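Purine-binding protein BAB2_0673 (PDB 3S99) binds adenine and probably other purines such as guanine, and may serve an ABC-type uptake system for them. Local coordinates at residues 217-222 and 237-242; 231-236 and 247-252; 224-229 and 242-247; 40-45 and 253-258; 153-158 and 210-215. One frame throughout, in Å; residues are numbered along the deposited sequence.

Contact 1: residues 217-222 and 237-242. With ADE (adenine), chain T.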
# COMPACT_ATOMS: atom_id res chain seq x y z
N ASP A 217 -3.04 7.44 -4.08
CA ASP A 217 -3.91 7.34 -2.90
C ASP A 217 -5.40 7.49 -3.15
O ASP A 217 -6.21 7.14 -2.28
CB ASP A 217 -3.46 8.41 -1.87
CG ASP A 217 -2.09 8.09 -1.24
OD1 ASP A 217 -1.52 7.00 -1.55
OD2 ASP A 217 -1.61 8.92 -0.39
N SER A 218 -5.79 8.02 -4.31
CA SER A 218 -7.16 8.48 -4.47
C SER A 218 -7.98 7.61 -5.41
O SER A 218 -7.44 6.77 -6.13
CB SER A 218 -7.21 9.94 -4.96
OG SER A 218 -7.18 9.98 -6.37
N THR A 219 -9.28 7.86 -5.40
CA THR A 219 -10.21 7.24 -6.36
C THR A 219 -10.27 7.91 -7.74
O THR A 219 -11.12 7.54 -8.55
CB THR A 219 -11.64 7.28 -5.85
OG1 THR A 219 -11.92 8.61 -5.42
CG2 THR A 219 -11.83 6.32 -4.69
N ALA A 220 -9.41 8.91 -8.01
CA ALA A 220 -9.49 9.66 -9.30
C ALA A 220 -9.36 8.73 -10.52
O ALA A 220 -10.20 8.77 -11.43
CB ALA A 220 -8.46 10.75 -9.37
N ALA A 221 -8.35 7.88 -10.54
CA ALA A 221 -8.11 7.00 -11.71
C ALA A 221 -9.20 5.96 -11.91
O ALA A 221 -9.60 5.71 -13.05
CB ALA A 221 -6.75 6.33 -11.67
N ILE A 222 -9.70 5.37 -10.82
CA ILE A 222 -10.71 4.33 -10.96
C ILE A 222 -12.04 4.85 -11.47
O ILE A 222 -12.74 4.13 -12.17
CB ILE A 222 -10.94 3.50 -9.65
CG1 ILE A 222 -11.47 2.10 -10.02
CG2 ILE A 222 -11.84 4.23 -8.66
CD1 ILE A 222 -11.55 1.11 -8.88
N SER A 237 -8.16 0.85 -0.12
CA SER A 237 -9.56 0.65 0.25
C SER A 237 -10.28 -0.11 -0.82
O SER A 237 -9.89 -0.07 -1.99
CB SER A 237 -10.25 2.02 0.36
OG SER A 237 -11.46 1.87 1.11
N ASP A 238 -11.38 -0.76 -0.44
CA ASP A 238 -12.30 -1.33 -1.43
C ASP A 238 -13.03 -0.15 -2.08
O ASP A 238 -13.83 0.49 -1.44
CB ASP A 238 -13.28 -2.33 -0.79
CG ASP A 238 -14.20 -2.99 -1.82
OD1 ASP A 238 -14.16 -2.58 -3.02
OD2 ASP A 238 -14.98 -3.90 -1.43
N MET A 239 -12.72 0.11 -3.36
CA MET A 239 -13.27 1.26 -4.09
C MET A 239 -14.44 0.91 -4.99
O MET A 239 -14.76 1.66 -5.94
CB MET A 239 -12.19 1.93 -4.94
CG MET A 239 -11.03 2.48 -4.14
SD MET A 239 -9.74 3.19 -5.22
CE MET A 239 -8.86 4.16 -3.99
N ILE A 240 -15.11 -0.21 -4.69
CA ILE A 240 -16.20 -0.71 -5.51
C ILE A 240 -17.30 0.35 -5.75
O ILE A 240 -17.80 0.46 -6.88
CB ILE A 240 -16.83 -2.00 -4.89
CG1 ILE A 240 -17.82 -2.68 -5.86
CG2 ILE A 240 -17.51 -1.69 -3.55
CD1 ILE A 240 -17.21 -3.37 -7.06
N LYS A 241 -17.64 1.14 -4.72
CA LYS A 241 -18.73 2.13 -4.85
C LYS A 241 -18.45 3.15 -5.95
O LYS A 241 -19.38 3.68 -6.55
CB LYS A 241 -19.03 2.85 -3.53
N PHE A 242 -17.17 3.40 -6.24
CA PHE A 242 -16.77 4.34 -7.30
C PHE A 242 -16.62 3.68 -8.68
O PHE A 242 -16.36 4.37 -9.67
CB PHE A 242 -15.45 5.02 -6.88
CG PHE A 242 -15.57 5.81 -5.63
CD1 PHE A 242 -16.03 7.12 -5.66
CD2 PHE A 242 -15.28 5.24 -4.41
CE1 PHE A 242 -16.14 7.85 -4.50
CE2 PHE A 242 -15.40 5.95 -3.25
CZ PHE A 242 -15.83 7.25 -3.28
N9 ADE T . 3.59 5.65 2.41
C8 ADE T . 3.84 4.35 2.06
N7 ADE T . 3.01 3.84 1.18
C5 ADE T . 2.18 4.95 0.97
C6 ADE T . 1.10 5.06 0.14
N6 ADE T . 0.75 3.97 -0.56
N1 ADE T . 0.43 6.26 0.11
C2 ADE T . 0.88 7.27 0.88
N3 ADE T . 1.92 7.28 1.72
C4 ADE T . 2.51 6.06 1.70
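M239, T219 and I222 carry this contact, with F242 beside them. The methyl CG2 of T219 sits between two partners. It lies 3.6 Å from CD2 of F242, over one face of the ring and offset toward the rim, a CH-pi contact with the methyl 21° off the ring normal. The same methyl is 3.7 Å from CE of M239. The extended M239 chain (chi2 177°, chi3 163°) carries SD and CE to CG2 of T219. Its CE reaches the backbone as well, 3.7 Å from O of S218. At the other end of M239, CB meets CD1 of I222 at 4.1 Å. The second branch of I222, CG2, touches CB of F242. In an ST turn OG of S218 accepts from N of A220, and it also bonds E197. In an Asx turn OD1 of D238 accepts from N of I240, and it also bonds Q247. D217 begins the first segment and belongs to the adenine site, its OD1 2.7 Å from N1 of the base. The side chains thus meet through carbon and sulfur, while OG of S218 and OD1 of D238 find their partners within their own loops and in E197 and Q247.

Contact 2: residues 231-236 and 247-252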
# COMPACT_ATOMS: atom_id res chain seq x y z
N LYS A 231 -11.71 -1.86 -16.79
CA LYS A 231 -11.66 -2.55 -15.52
C LYS A 231 -10.37 -2.19 -14.77
O LYS A 231 -9.33 -1.90 -15.38
CB LYS A 231 -11.84 -4.06 -15.73
CG LYS A 231 -13.26 -4.40 -16.28
CD LYS A 231 -13.65 -5.86 -16.12
CE LYS A 231 -15.15 -6.15 -16.53
NZ LYS A 231 -15.47 -7.63 -16.64
N ALA A 232 -10.46 -2.16 -13.46
CA ALA A 232 -9.38 -1.58 -12.63
C ALA A 232 -9.28 -2.23 -11.26
O ALA A 232 -10.19 -2.95 -10.83
CB ALA A 232 -9.63 -0.06 -12.49
N PHE A 233 -8.19 -1.97 -10.56
CA PHE A 233 -8.06 -2.41 -9.16
C PHE A 233 -8.11 -1.21 -8.22
O PHE A 233 -7.48 -0.19 -8.47
CB PHE A 233 -6.77 -3.21 -8.97
CG PHE A 233 -6.68 -4.44 -9.89
CD1 PHE A 233 -7.32 -5.62 -9.56
CD2 PHE A 233 -5.96 -4.38 -11.08
CE1 PHE A 233 -7.25 -6.76 -10.41
CE2 PHE A 233 -5.85 -5.50 -11.91
CZ PHE A 233 -6.51 -6.67 -11.60
N GLY A 234 -8.86 -1.33 -7.13
CA GLY A 234 -8.79 -0.35 -6.07
C GLY A 234 -7.52 -0.47 -5.26
O GLY A 234 -6.85 -1.51 -5.27
N GLN A 235 -7.21 0.59 -4.53
CA GLN A 235 -5.97 0.72 -3.80
C GLN A 235 -6.23 1.14 -2.38
O GLN A 235 -6.86 2.16 -2.16
CB GLN A 235 -5.12 1.80 -4.48
CG GLN A 235 -3.77 2.18 -3.78
CD GLN A 235 -2.75 1.08 -3.66
OE1 GLN A 235 -2.97 -0.09 -4.08
NE2 GLN A 235 -1.60 1.44 -3.10
N ALA A 236 -5.73 0.35 -1.42
CA ALA A 236 -5.77 0.65 -0.00
C ALA A 236 -7.14 0.33 0.56
O ALA A 236 -7.25 -0.31 1.64
CB ALA A 236 -5.43 2.16 0.26
N GLN A 247 -14.54 -2.39 -11.00
CA GLN A 247 -13.51 -2.84 -10.08
C GLN A 247 -13.48 -4.36 -10.04
O GLN A 247 -14.51 -5.01 -9.86
CB GLN A 247 -13.66 -2.30 -8.66
CG GLN A 247 -12.43 -2.67 -7.78
CD GLN A 247 -12.58 -2.30 -6.32
OE1 GLN A 247 -12.10 -1.25 -5.90
NE2 GLN A 247 -13.24 -3.16 -5.53
N LEU A 248 -12.28 -4.92 -10.18
CA LEU A 248 -12.08 -6.38 -10.14
C LEU A 248 -11.85 -6.86 -8.71
O LEU A 248 -12.37 -7.87 -8.29
CB LEU A 248 -10.90 -6.75 -11.02
CG LEU A 248 -11.09 -6.44 -12.52
CD1 LEU A 248 -9.76 -6.36 -13.25
CD2 LEU A 248 -11.99 -7.50 -13.17
N THR A 249 -11.05 -6.10 -7.98
CA THR A 249 -10.80 -6.30 -6.56
C THR A 249 -9.91 -5.14 -6.13
O THR A 249 -9.72 -4.18 -6.87
CB THR A 249 -10.11 -7.69 -6.24
OG1 THR A 249 -9.96 -7.84 -4.83
CG2 THR A 249 -8.74 -7.81 -6.92
N ALA A 250 -9.36 -5.24 -4.93
CA ALA A 250 -8.49 -4.22 -4.39
C ALA A 250 -7.61 -4.83 -3.31
O ALA A 250 -8.03 -5.73 -2.63
CB ALA A 250 -9.30 -3.06 -3.80
N VAL A 251 -6.39 -4.32 -3.16
CA VAL A 251 -5.52 -4.66 -2.05
C VAL A 251 -5.86 -3.77 -0.85
O VAL A 251 -5.56 -2.59 -0.86
CB VAL A 251 -4.06 -4.46 -2.46
CG1 VAL A 251 -3.08 -4.93 -1.33
CG2 VAL A 251 -3.76 -5.22 -3.76
N VAL A 252 -6.49 -4.35 0.18
CA VAL A 252 -7.08 -3.60 1.26
C VAL A 252 -6.14 -3.66 2.45
O VAL A 252 -5.63 -4.71 2.79
CB VAL A 252 -8.48 -4.12 1.66
CG1 VAL A 252 -9.04 -3.37 2.92
CG2 VAL A 252 -9.47 -4.00 0.49
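L248 packs against K231 and F233 where two parallel strands, 231-236 and 247-252, begin to pair. Its CB lies 3.7 Å from CE1 of F233. CG stands near CB of K231 and O of A232. Beyond CG the two methyls part. CD1 goes to the F233 ring, 3.7 Å from CZ, and CD2 goes to the lysine chain, 3.8 Å from CD of K231. The lysine chain is extended, and its NZ ends on O of N292. T249 adds its CG2 at the edge of the F233 ring. The T249 hydroxyl is turned anti to its own N (chi1 -177°) and bonds O of A288.

The backbones are joined in register. N of L248 donates to O of A232 at 2.9 Å, and N of G234 donates to O of T249 at 3.0 Å. The bond from N of A236 to O of V251 is weak. At G234 the strands come close: CB of A250 is 3.3 Å from O of G234, and OE1 of Q247 is 3.4 Å from its CA. The amide of Q247 is held beyond the strands by D238 and by N of M239. Thus the backbone bonds set the register, F233, L248 and CG2 of T249 pack at one end of the pair, and the buried Q247 amide lies beside G234 with its polar atoms bonded.

Contact 3: residues 224-229 and 242-247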
# COMPACT_ATOMS: atom_id res chain seq x y z
N VAL A 224 -12.17 7.46 -13.55
CA VAL A 224 -11.89 7.67 -14.98
C VAL A 224 -12.06 6.35 -15.72
O VAL A 224 -12.75 6.27 -16.75
CB VAL A 224 -10.48 8.19 -15.24
CG1 VAL A 224 -10.15 8.08 -16.71
CG2 VAL A 224 -10.31 9.67 -14.72
N ALA A 225 -11.42 5.30 -15.19
CA ALA A 225 -11.53 3.97 -15.79
C ALA A 225 -13.01 3.56 -15.88
O ALA A 225 -13.46 3.09 -16.92
CB ALA A 225 -10.72 2.94 -15.00
N HIS A 226 -13.77 3.78 -14.81
CA HIS A 226 -15.17 3.38 -14.82
C HIS A 226 -15.91 4.18 -15.89
O HIS A 226 -16.63 3.60 -16.69
CB HIS A 226 -15.84 3.60 -13.47
CG HIS A 226 -17.30 3.26 -13.47
ND1 HIS A 226 -18.29 4.22 -13.42
CD2 HIS A 226 -17.94 2.07 -13.58
CE1 HIS A 226 -19.47 3.64 -13.46
NE2 HIS A 226 -19.29 2.33 -13.57
N ASP A 227 -15.71 5.50 -15.89
CA ASP A 227 -16.26 6.39 -16.95
C ASP A 227 -15.95 5.88 -18.36
O ASP A 227 -16.79 6.02 -19.25
CB ASP A 227 -15.72 7.83 -16.80
CG ASP A 227 -16.36 8.59 -15.63
OD1 ASP A 227 -17.40 8.12 -15.10
OD2 ASP A 227 -15.82 9.68 -15.25
N ARG A 228 -14.78 5.27 -18.57
CA ARG A 228 -14.44 4.68 -19.89
C ARG A 228 -14.76 3.17 -20.05
O ARG A 228 -14.41 2.57 -21.07
CB ARG A 228 -12.96 4.94 -20.26
CG ARG A 228 -12.41 6.38 -19.98
CD ARG A 228 -12.84 7.44 -20.99
NE ARG A 228 -11.89 8.57 -21.10
CZ ARG A 228 -11.93 9.72 -20.40
NH1 ARG A 228 -11.01 10.65 -20.62
NH2 ARG A 228 -12.86 9.97 -19.48
N GLY A 229 -15.44 2.57 -19.08
CA GLY A 229 -15.70 1.12 -19.11
C GLY A 229 -14.47 0.21 -19.05
O GLY A 229 -14.51 -0.92 -19.52
N PHE A 242 -17.17 3.40 -6.24
CA PHE A 242 -16.77 4.34 -7.30
C PHE A 242 -16.62 3.68 -8.68
O PHE A 242 -16.36 4.37 -9.67
CB PHE A 242 -15.45 5.02 -6.88
CG PHE A 242 -15.57 5.81 -5.63
CD1 PHE A 242 -16.03 7.12 -5.66
CD2 PHE A 242 -15.28 5.24 -4.41
CE1 PHE A 242 -16.14 7.85 -4.50
CE2 PHE A 242 -15.40 5.95 -3.25
CZ PHE A 242 -15.83 7.25 -3.28
N ALA A 243 -16.79 2.36 -8.76
CA ALA A 243 -16.57 1.62 -9.99
C ALA A 243 -17.30 0.28 -9.88
O ALA A 243 -16.66 -0.77 -9.94
CB ALA A 243 -15.06 1.41 -10.23
N PRO A 244 -18.63 0.31 -9.70
CA PRO A 244 -19.40 -0.86 -9.28
C PRO A 244 -19.33 -2.01 -10.27
O PRO A 244 -19.31 -3.15 -9.85
CB PRO A 244 -20.85 -0.35 -9.16
CG PRO A 244 -20.80 1.12 -9.30
CD PRO A 244 -19.49 1.49 -9.95
N ASP A 245 -19.32 -1.72 -11.56
CA ASP A 245 -19.24 -2.77 -12.55
C ASP A 245 -17.85 -2.93 -13.15
O ASP A 245 -17.67 -3.78 -14.03
CB ASP A 245 -20.31 -2.59 -13.65
CG ASP A 245 -20.17 -1.28 -14.41
OD1 ASP A 245 -19.47 -0.36 -13.96
OD2 ASP A 245 -20.79 -1.18 -15.48
N THR A 246 -16.84 -2.19 -12.67
CA THR A 246 -15.50 -2.32 -13.27
C THR A 246 -14.36 -2.61 -12.31
O THR A 246 -13.30 -3.06 -12.75
CB THR A 246 -15.15 -1.10 -14.14
OG1 THR A 246 -15.29 0.09 -13.36
CG2 THR A 246 -16.04 -1.04 -15.39
N GLN A 247 -14.54 -2.39 -11.00
CA GLN A 247 -13.51 -2.84 -10.08
C GLN A 247 -13.48 -4.36 -10.04
O GLN A 247 -14.51 -5.01 -9.86
CB GLN A 247 -13.66 -2.30 -8.66
CG GLN A 247 -12.43 -2.67 -7.78
CD GLN A 247 -12.58 -2.30 -6.32
OE1 GLN A 247 -12.10 -1.25 -5.90
NE2 GLN A 247 -13.24 -3.16 -5.53
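A Schellman motif ends helix 220-227, with G229 at positive phi as its C-prime residue, and H226 in the last turn reaches the loop 242-247. CG of H226 is anti to the backbone N (chi1 177°), which carries the imidazole across to the loop. CD of P244 lies over one face of the ring, offset toward the rim, 3.7 Å from NE2, a CH-pi contact. T246 comes instead to the edge, with OG1 in the ring plane and 3.3 Å from CD2. Its CG2 approaches the backbone of G229. Nearer the helix, CB of H226 meets CB of A243 at 4.0 Å. D245 brings its carboxylate beside the ring, but a bond from NE2 to OD1 is weak and the position of OD1 is doubtful. The loop is turned on itself: O of A243 accepts from N of both T246 and Q247. Far from the adenine, H226 joins the helix end to the loop before strand 247-253 through P244, T246 and A243; ionic help from D245 stays unsure.

Contact 4: residues 40-45 and 253-258. With ADE (adenine), chain T.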
# COMPACT_ATOMS: atom_id res chain seq x y z
N PHE A 40 -10.70 8.54 -0.27
CA PHE A 40 -11.40 7.25 -0.34
C PHE A 40 -10.47 6.09 -0.73
O PHE A 40 -10.90 5.12 -1.34
CB PHE A 40 -12.66 7.31 -1.21
CG PHE A 40 -13.79 8.03 -0.55
CD1 PHE A 40 -14.55 7.40 0.42
CD2 PHE A 40 -14.05 9.35 -0.83
CE1 PHE A 40 -15.59 8.07 1.07
CE2 PHE A 40 -15.09 10.04 -0.19
CZ PHE A 40 -15.85 9.40 0.77
N GLY A 41 -9.20 6.23 -0.34
CA GLY A 41 -8.15 5.23 -0.59
C GLY A 41 -7.24 5.14 0.62
O GLY A 41 -7.67 4.74 1.70
N TRP A 42 -5.99 5.56 0.45
CA TRP A 42 -4.94 5.38 1.44
C TRP A 42 -5.22 6.09 2.74
O TRP A 42 -5.19 5.47 3.79
CB TRP A 42 -3.61 5.91 0.90
CG TRP A 42 -2.51 5.93 1.93
CD1 TRP A 42 -2.11 6.98 2.72
CD2 TRP A 42 -1.69 4.82 2.28
NE1 TRP A 42 -1.05 6.59 3.53
CE2 TRP A 42 -0.79 5.26 3.29
CE3 TRP A 42 -1.59 3.51 1.81
CZ2 TRP A 42 0.18 4.41 3.85
CZ3 TRP A 42 -0.66 2.64 2.40
CH2 TRP A 42 0.23 3.11 3.40
N THR A 43 -5.45 7.40 2.70
CA THR A 43 -5.66 8.12 3.96
C THR A 43 -7.01 7.72 4.59
O THR A 43 -7.16 7.56 5.81
CB THR A 43 -5.54 9.63 3.77
OG1 THR A 43 -4.15 9.96 3.62
CG2 THR A 43 -6.13 10.38 4.99
N TYR A 44 -8.00 7.49 3.72
CA TYR A 44 -9.32 7.05 4.16
C TYR A 44 -9.24 5.76 4.99
O TYR A 44 -9.87 5.66 6.04
CB TYR A 44 -10.18 6.83 2.92
CG TYR A 44 -11.52 6.22 3.18
CD1 TYR A 44 -12.55 6.96 3.75
CD2 TYR A 44 -11.80 4.89 2.81
CE1 TYR A 44 -13.83 6.40 3.95
CE2 TYR A 44 -13.06 4.32 3.01
CZ TYR A 44 -14.06 5.08 3.57
OH TYR A 44 -15.28 4.53 3.80
N GLN A 45 -8.50 4.76 4.50
CA GLN A 45 -8.29 3.51 5.23
C GLN A 45 -7.61 3.75 6.58
O GLN A 45 -7.97 3.14 7.57
CB GLN A 45 -7.41 2.54 4.45
CG GLN A 45 -8.06 1.48 3.60
CD GLN A 45 -9.31 0.82 4.14
OE1 GLN A 45 -10.40 1.21 3.78
NE2 GLN A 45 -9.15 -0.23 4.93
N ASP A 253 -5.92 -2.50 3.06
CA ASP A 253 -4.97 -2.36 4.17
C ASP A 253 -5.79 -2.43 5.44
O ASP A 253 -6.64 -1.56 5.65
CB ASP A 253 -4.30 -1.00 4.09
CG ASP A 253 -3.49 -0.81 2.83
OD1 ASP A 253 -3.10 -1.83 2.22
OD2 ASP A 253 -3.20 0.34 2.47
N GLU A 254 -5.52 -3.41 6.30
CA GLU A 254 -6.33 -3.53 7.53
C GLU A 254 -5.57 -3.02 8.78
O GLU A 254 -4.98 -3.78 9.53
CB GLU A 254 -6.83 -4.96 7.73
CG GLU A 254 -7.87 -5.42 6.69
CD GLU A 254 -9.23 -4.71 6.82
OE1 GLU A 254 -9.63 -4.25 7.92
OE2 GLU A 254 -9.90 -4.59 5.78
N TRP A 255 -5.61 -1.72 9.01
CA TRP A 255 -4.81 -1.15 10.08
C TRP A 255 -5.48 -1.25 11.45
O TRP A 255 -4.83 -1.14 12.47
CB TRP A 255 -4.47 0.29 9.79
CG TRP A 255 -3.90 0.60 8.42
CD1 TRP A 255 -4.51 1.32 7.44
CD2 TRP A 255 -2.61 0.24 7.91
NE1 TRP A 255 -3.67 1.46 6.36
CE2 TRP A 255 -2.51 0.77 6.62
CE3 TRP A 255 -1.55 -0.54 8.40
CZ2 TRP A 255 -1.38 0.61 5.84
CZ3 TRP A 255 -0.44 -0.70 7.63
CH2 TRP A 255 -0.36 -0.14 6.36
N GLY A 256 -6.79 -1.44 11.47
CA GLY A 256 -7.57 -1.28 12.71
C GLY A 256 -7.15 -2.16 13.87
O GLY A 256 -6.93 -1.67 14.97
N PRO A 257 -7.04 -3.47 13.64
CA PRO A 257 -6.60 -4.34 14.73
C PRO A 257 -5.23 -3.97 15.26
O PRO A 257 -5.01 -4.02 16.46
CB PRO A 257 -6.62 -5.74 14.09
CG PRO A 257 -7.77 -5.63 13.02
CD PRO A 257 -7.54 -4.23 12.47
N TYR A 258 -4.32 -3.55 14.39
CA TYR A 258 -2.99 -3.13 14.80
C TYR A 258 -3.06 -1.87 15.67
O TYR A 258 -2.46 -1.80 16.75
CB TYR A 258 -2.08 -2.90 13.56
CG TYR A 258 -0.68 -2.49 13.96
CD1 TYR A 258 0.20 -3.42 14.50
CD2 TYR A 258 -0.25 -1.18 13.85
CE1 TYR A 258 1.47 -3.07 14.92
CE2 TYR A 258 1.05 -0.81 14.27
CZ TYR A 258 1.89 -1.77 14.82
OH TYR A 258 3.17 -1.48 15.23
N9 ADE T . 3.59 5.65 2.41
C8 ADE T . 3.84 4.35 2.06
N7 ADE T . 3.01 3.84 1.18
C5 ADE T . 2.18 4.95 0.97
C6 ADE T . 1.10 5.06 0.14
N6 ADE T . 0.75 3.97 -0.56
N1 ADE T . 0.43 6.26 0.11
C2 ADE T . 0.88 7.27 0.88
N3 ADE T . 1.92 7.28 1.72
C4 ADE T . 2.51 6.06 1.70
O HOH W 1 -4.26 2.78 4.00
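W42 and W255 meet beside the adenine. The base lies flat over one face of the W42 indole, with N1 3.3 Å above its plane. CZ2 of W255 approaches CH2 of W42 at 3.8 Å in an offset edge-to-face pair, the edge of W255 toward the face of W42, planes at 77°. OD2 of D253 stands 3.4 Å from CZ3 of W42, the carboxylate plane turned nearly perpendicular to the indole. Next comes a water on the face of W42 opposite the base. It donates to O of W42 and to OD2 of D253, and accepts from NE1 of W255 at 2.8 Å. Further out, Q45 bends at chi2 (-38°) to bring NE2 to O of D253, a bond of 2.9 Å and 165°. The other end of this amide, OE1, bonds OG of S237. NE1 of W42 is bonded to O of T93, which helps fix the rotation of the indole. The adenine-binding W42 is thus steadied by W255 and a three-bonded water behind it.

Contact 5: residues 153-158 and 210-215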
# COMPACT_ATOMS: atom_id res chain seq x y z
N GLY A 153 -2.29 -0.44 -17.58
CA GLY A 153 -1.77 0.88 -17.21
C GLY A 153 -1.46 0.96 -15.74
O GLY A 153 -2.27 0.59 -14.91
N TYR A 154 -0.27 1.41 -15.41
CA TYR A 154 0.14 1.45 -14.01
C TYR A 154 0.48 2.89 -13.63
O TYR A 154 1.35 3.51 -14.22
CB TYR A 154 1.33 0.53 -13.80
CG TYR A 154 1.47 -0.07 -12.42
CD1 TYR A 154 1.72 0.73 -11.30
CD2 TYR A 154 1.43 -1.46 -12.25
CE1 TYR A 154 1.83 0.14 -10.01
CE2 TYR A 154 1.55 -2.04 -10.98
CZ TYR A 154 1.75 -1.22 -9.87
OH TYR A 154 1.91 -1.81 -8.62
N ILE A 155 -0.23 3.41 -12.64
CA ILE A 155 -0.07 4.81 -12.22
C ILE A 155 0.82 4.82 -10.98
O ILE A 155 0.39 4.44 -9.89
CB ILE A 155 -1.39 5.48 -11.95
CG1 ILE A 155 -2.23 5.44 -13.22
CG2 ILE A 155 -1.20 6.95 -11.43
CD1 ILE A 155 -3.67 5.88 -13.03
N GLY A 156 2.09 5.20 -11.17
CA GLY A 156 3.05 5.19 -10.11
C GLY A 156 2.99 6.48 -9.34
O GLY A 156 2.63 7.53 -9.88
N SER A 157 3.33 6.40 -8.06
CA SER A 157 3.42 7.58 -7.18
C SER A 157 4.84 8.11 -7.26
O SER A 157 5.16 8.91 -8.14
CB SER A 157 3.06 7.18 -5.74
OG SER A 157 3.54 5.86 -5.41
N VAL A 158 5.69 7.62 -6.35
CA VAL A 158 7.10 7.97 -6.32
C VAL A 158 7.86 6.65 -6.37
O VAL A 158 7.40 5.67 -5.80
CB VAL A 158 7.50 8.75 -5.04
CG1 VAL A 158 7.06 10.24 -5.13
CG2 VAL A 158 6.91 8.12 -3.83
N ASP A 210 -6.03 -1.96 -21.28
CA ASP A 210 -7.39 -2.36 -20.95
C ASP A 210 -7.59 -2.76 -19.48
O ASP A 210 -8.68 -3.21 -19.10
CB ASP A 210 -7.92 -3.39 -21.97
CG ASP A 210 -7.11 -4.67 -22.01
OD1 ASP A 210 -6.20 -4.84 -21.18
OD2 ASP A 210 -7.41 -5.52 -22.87
N ILE A 211 -6.57 -2.53 -18.65
CA ILE A 211 -6.65 -2.64 -17.19
C ILE A 211 -5.94 -1.43 -16.55
O ILE A 211 -4.90 -1.00 -17.05
CB ILE A 211 -5.97 -3.98 -16.67
CG1 ILE A 211 -6.66 -5.23 -17.26
CG2 ILE A 211 -6.03 -4.06 -15.13
CD1 ILE A 211 -7.92 -5.68 -16.50
N ILE A 212 -6.49 -0.89 -15.47
CA ILE A 212 -5.86 0.24 -14.74
C ILE A 212 -5.56 -0.16 -13.30
O ILE A 212 -6.37 -0.81 -12.63
CB ILE A 212 -6.73 1.50 -14.74
CG1 ILE A 212 -6.76 2.16 -16.13
CG2 ILE A 212 -6.25 2.50 -13.68
CD1 ILE A 212 -5.39 2.65 -16.65
N THR A 213 -4.38 0.19 -12.85
CA THR A 213 -4.02 -0.02 -11.48
C THR A 213 -3.09 1.09 -11.05
O THR A 213 -2.45 1.75 -11.90
CB THR A 213 -3.30 -1.40 -11.33
OG1 THR A 213 -3.22 -1.74 -9.93
CG2 THR A 213 -1.94 -1.33 -11.91
N GLN A 214 -2.93 1.24 -9.75
CA GLN A 214 -2.20 2.41 -9.21
C GLN A 214 -1.48 2.16 -7.90
O GLN A 214 -1.84 1.26 -7.15
CB GLN A 214 -3.16 3.58 -8.99
CG GLN A 214 -4.02 3.41 -7.75
CD GLN A 214 -5.15 4.37 -7.70
OE1 GLN A 214 -5.93 4.49 -8.66
NE2 GLN A 214 -5.29 5.05 -6.56
N HIS A 215 -0.47 3.00 -7.63
CA HIS A 215 0.09 3.12 -6.28
C HIS A 215 -0.02 4.54 -5.72
O HIS A 215 0.76 4.95 -4.85
CB HIS A 215 1.54 2.67 -6.29
CG HIS A 215 2.01 2.11 -4.98
ND1 HIS A 215 2.69 0.90 -4.89
CD2 HIS A 215 1.97 2.61 -3.72
CE1 HIS A 215 3.01 0.68 -3.63
NE2 HIS A 215 2.60 1.71 -2.90
O HOH W 2 3.34 -0.63 -6.95
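G153 uses both its backbone polar atoms on strand 211-214: its N donates to O of I211 at 2.7 Å, and its O accepts from N of T213 at 3.0 Å. The pattern continues with N of I155 to O of T213 at 2.9 Å, and N of H215 to O of I155 at 2.8 Å. These parallel strands, 153-156 and 211-214, are neighbours in the sheet that also holds strand 231-236. In this alpha/beta domain of the periplasmic binding protein type, helix 161-175, strand 182-187 and helix 194-206 come between them in the chain. CG2 of T213 sits over one face of the Y154 ring, 3.4 Å from CD2, a CH-pi contact. OG of S157 donates to O of H215 at 3.0 Å, from above the carbonyl plane. A water in the plane of the H215 ring links ND1 to OH of Y154. NE2 of H215 bonds OE2 of E162. Both residues line the adenine pocket. NE2 of Q214 is taken up by O of T216 and O of S218.

Overall arrangement
Contacts 2 and 5 lie in one sheet and join through neighbouring strands 211-214 and 231-236, where N of F233 bonds O of I212 at 3.0 Å. Their centres are about 11 Å apart. Contacts 1 and 3 lie along helix 220-227 and share F242. Q247 ties contact 1 to contact 2, its NE2 2.7 Å from OD1 of D238. Contact 4 closes a long loop of chain within which the others fall. It meets contact 1 at the adenine, where W42 and D217 both touch the base, and OE1 of Q45 lies 2.9 Å from OG of S237. Contact 5 brings H215 to the same pocket. Contact 3, about 22 Å from contact 4 between centres, is remote from the ligand.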